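Local coordinates for protein alpha-L-rhamnosidase (Aspergillus terreus, PDB 6GSZ) that probably hydrolyses terminal non-reducing alpha-L-rhamnose residues of alpha-L-rhamnosides, as a calcium-binding glycoside hydrolase, at residues Ala586-Pro591 with Ile751-Met756. Sequence-based numbering, arbitrary orientation.
Sequences APADDP and INPGQM. With MAN (alpha-D-mannopyranose), chain F.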
ATOM      1  N   ALA A 586       1.783  26.424 -10.580  1.00 17.33           N
ATOM      2  CA  ALA A 586       0.649  26.170 -11.477  1.00 18.28           C
ATOM      3  C   ALA A 586      -0.612  26.813 -10.890  1.00 17.91           C
ATOM      4  O   ALA A 586      -0.805  26.822  -9.664  1.00 18.73           O
ATOM      5  CB  ALA A 586       0.452  24.695 -11.692  1.00 19.85           C
ATOM      6  N   PRO A 587      -1.515  27.350 -11.738  1.00 18.24           N
ATOM      7  CA  PRO A 587      -2.788  27.881 -11.252  1.00 19.44           C
ATOM      8  C   PRO A 587      -3.598  26.777 -10.560  1.00 19.94           C
ATOM      9  O   PRO A 587      -3.522  25.621 -10.995  1.00 18.03           O
ATOM     10  CB  PRO A 587      -3.513  28.355 -12.522  1.00 20.95           C
ATOM     11  CG  PRO A 587      -2.448  28.488 -13.566  1.00 24.10           C
ATOM     12  CD  PRO A 587      -1.423  27.425 -13.210  1.00 20.35           C
ATOM     13  N   ALA A 588      -4.365  27.128  -9.511  1.00 17.62           N
ATOM     14  CA  ALA A 588      -5.168  26.098  -8.768  1.00 18.58           C
ATOM     15  C   ALA A 588      -6.104  25.301  -9.698  1.00 19.47           C
ATOM     16  O   ALA A 588      -6.260  24.070  -9.501  1.00 19.15           O
ATOM     17  CB  ALA A 588      -5.932  26.743  -7.645  1.00 21.74           C
ATOM     18  N   ASP A 589      -6.665  25.946 -10.739  1.00 18.38           N
ATOM     19  CA  ASP A 589      -7.602  25.285 -11.638  1.00 19.50           C
ATOM     20  C   ASP A 589      -6.928  24.448 -12.731  1.00 20.18           C
ATOM     21  O   ASP A 589      -7.618  23.653 -13.391  1.00 21.53           O
ATOM     22  CB  ASP A 589      -8.480  26.281 -12.388  1.00 23.99           C
ATOM     23  CG  ASP A 589      -9.405  27.029 -11.492  1.00 30.97           C
ATOM     24  OD1 ASP A 589      -9.698  26.488 -10.368  1.00 36.16           O
ATOM     25  OD2 ASP A 589      -9.809  28.149 -11.922  1.00 36.07           O
ATOM     26  N   ASP A 590      -5.597  24.562 -12.898  1.00 17.91           N
ATOM     27  CA  ASP A 590      -4.896  23.905 -14.025  1.00 18.39           C
ATOM     28  C   ASP A 590      -3.579  23.359 -13.496  1.00 16.05           C
ATOM     29  O   ASP A 590      -2.494  23.893 -13.781  1.00 17.51           O
ATOM     30  CB  ASP A 590      -4.680  24.917 -15.156  1.00 20.18           C
ATOM     31  CG  ASP A 590      -4.309  24.348 -16.526  1.00 23.72           C
ATOM     32  OD1 ASP A 590      -4.274  23.082 -16.693  1.00 29.85           O
ATOM     33  OD2 ASP A 590      -4.020  25.185 -17.420  1.00 27.00           O
ATOM     34  N   PRO A 591      -3.631  22.285 -12.682  1.00 16.31           N
ATOM     35  CA  PRO A 591      -2.431  21.754 -12.047  1.00 17.86           C
ATOM     36  C   PRO A 591      -1.340  21.279 -13.004  1.00 15.58           C
ATOM     37  O   PRO A 591      -0.200  21.148 -12.540  1.00 18.04           O
ATOM     38  CB  PRO A 591      -2.930  20.603 -11.171  1.00 18.39           C
ATOM     39  CG  PRO A 591      -4.398  20.915 -10.969  1.00 19.56           C
ATOM     40  CD  PRO A 591      -4.850  21.578 -12.247  1.00 17.32           C
ATOM     41  N   ILE A 751      -9.290  26.793   2.602  1.00 19.56           N
ATOM     42  CA  ILE A 751      -8.929  25.699   1.724  1.00 18.11           C
ATOM     43  C   ILE A 751      -8.604  26.271   0.343  1.00 18.20           C
ATOM     44  O   ILE A 751      -9.197  27.232  -0.097  1.00 21.51           O
ATOM     45  CB  ILE A 751     -10.032  24.610   1.696  1.00 20.01           C
ATOM     46  CG1 ILE A 751     -10.274  24.039   3.093  1.00 21.90           C
ATOM     47  CG2 ILE A 751      -9.721  23.502   0.691  1.00 20.62           C
ATOM     48  CD1 ILE A 751     -11.455  23.051   3.151  1.00 22.96           C
ATOM     49  N   ASN A 752      -7.603  25.671  -0.321  1.00 18.23           N
ATOM     50  CA  ASN A 752      -7.263  26.022  -1.677  1.00 18.20           C
ATOM     51  C   ASN A 752      -8.540  26.071  -2.518  1.00 18.72           C
ATOM     52  O   ASN A 752      -9.372  25.170  -2.414  1.00 19.55           O
ATOM     53  CB  ASN A 752      -6.291  25.006  -2.251  1.00 17.34           C
ATOM     54  CG  ASN A 752      -5.695  25.441  -3.565  1.00 17.47           C
ATOM     55  OD1 ASN A 752      -6.372  25.507  -4.590  1.00 20.20           O
ATOM     56  ND2 ASN A 752      -4.394  25.716  -3.535  1.00 18.80           N
ATOM     57  N   PRO A 753      -8.732  27.092  -3.391  1.00 19.43           N
ATOM     58  CA  PRO A 753      -9.965  27.181  -4.169  1.00 20.56           C
ATOM     59  C   PRO A 753     -10.102  26.113  -5.255  1.00 20.09           C
ATOM     60  O   PRO A 753     -11.179  25.905  -5.788  1.00 23.76           O
ATOM     61  CB  PRO A 753      -9.886  28.589  -4.780  1.00 25.18           C
ATOM     62  CG  PRO A 753      -8.384  28.842  -4.916  1.00 26.86           C
ATOM     63  CD  PRO A 753      -7.809  28.227  -3.639  1.00 24.29           C
ATOM     64  N   GLY A 754      -9.016  25.406  -5.546  1.00 20.08           N
ATOM     65  CA  GLY A 754      -9.087  24.379  -6.543  1.00 19.47           C
ATOM     66  C   GLY A 754     -10.097  23.308  -6.163  1.00 17.55           C
ATOM     67  O   GLY A 754     -10.146  22.868  -5.035  1.00 18.80           O
ATOM     68  N   GLN A 755     -10.842  22.847  -7.173  1.00 18.15           N
ATOM     69  CA  GLN A 755     -11.868  21.855  -6.970  1.00 17.58           C
ATOM     70  C   GLN A 755     -11.219  20.533  -6.540  1.00 15.78           C
ATOM     71  O   GLN A 755     -11.827  19.714  -5.817  1.00 17.54           O
ATOM     72  CB  GLN A 755     -12.688  21.636  -8.254  1.00 19.18           C
ATOM     73  N   MET A 756      -9.991  20.309  -7.013  1.00 16.43           N
ATOM     74  CA  MET A 756      -9.183  19.128  -6.673  1.00 16.20           C
ATOM     75  C   MET A 756      -8.245  19.523  -5.527  1.00 15.10           C
ATOM     76  O   MET A 756      -7.186  20.113  -5.772  1.00 16.19           O
ATOM     77  CB  MET A 756      -8.387  18.660  -7.885  1.00 15.68           C
ATOM     78  CG  MET A 756      -7.585  17.415  -7.688  1.00 15.13           C
ATOM     79  SD  MET A 756      -6.309  17.209  -8.943  1.00 17.56           S
ATOM     80  CE  MET A 756      -5.064  18.330  -8.331  1.00 17.29           C
TER
HETATM   81  C1  MAN F   6       0.788  32.449  -7.588  0.70 27.86           C
HETATM   82  C2  MAN F   6       0.998  31.645  -8.875  0.70 24.92           C
HETATM   83  C3  MAN F   6      -0.080  30.557  -8.957  0.70 24.85           C
HETATM   84  C4  MAN F   6      -0.033  29.654  -7.704  0.70 25.04           C
HETATM   85  C5  MAN F   6      -0.126  30.534  -6.462  0.70 26.82           C
HETATM   86  C6  MAN F   6       0.069  29.732  -5.201  0.70 26.15           C
HETATM   87  O2  MAN F   6       2.312  31.108  -8.856  0.70 28.54           O
HETATM   88  O3  MAN F   6       0.007  29.842 -10.216  0.70 30.96           O
HETATM   89  O4  MAN F   6      -1.177  28.702  -7.651  0.70 23.97           O
HETATM   90  O5  MAN F   6       0.820  31.618  -6.416  0.70 27.41           O
HETATM   91  O6  MAN F   6       0.036  30.679  -4.157  0.70 29.53           O
HETATM   92  O   HOH W   1      -8.440  21.863  -9.100  1.00 19.70           O
HETATM   93  O   HOH W   2     -10.423  24.189  -9.739  1.00 26.57           O
HETATM   94  O   HOH W   3     -10.859  27.575  -8.485  1.00 50.79           O
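Ala-588 points its methyl group at an Asx turn of the facing loop: CB lies 3.3 Å from Asn-752 OD1 and 4.2 Å from Pro-753 CG. That OD1 is already held within its own segment, accepting Gly-754 N at 2.8 Å on an in-plane lone pair. With CG of Asn-752 anti to the backbone N (chi1 -169°), the amide reaches forward to close this turn, while its ND2 bonds Asp-743 O. A second apolar contact joins Pro-591 and Met-756, whose side chains run aslant to each other; the thioether chain bends at chi3 (79°) and sets CE 3.8 Å from Pro-591 CG. Met-756 also lines the pocket holding a beta-D-glucopyranose. No direct hydrogen bond spans the segments; waters beside the two apolar contacts bridge them instead. One water donates to Ala-588 O and accepts from Met-756 N (3.0 Å); another links Asp-589 OD1 to Gln-755 N. The type I turn from Pro-587 to Asp-590 presents Ala-588 and Asp-589, and beside it a glycan mannose donates from O4 to Ala-586 O at 2.8 Å. In the six-hairpin glycosidase domain, the contact joins the loop between helices 545-562 and 598-619 to that between helices 727-732 and 768-775; Arg-741, from that second loop, hydrogen-bonds to both Ala-588 O and Met-756 O and so ties the two segments together.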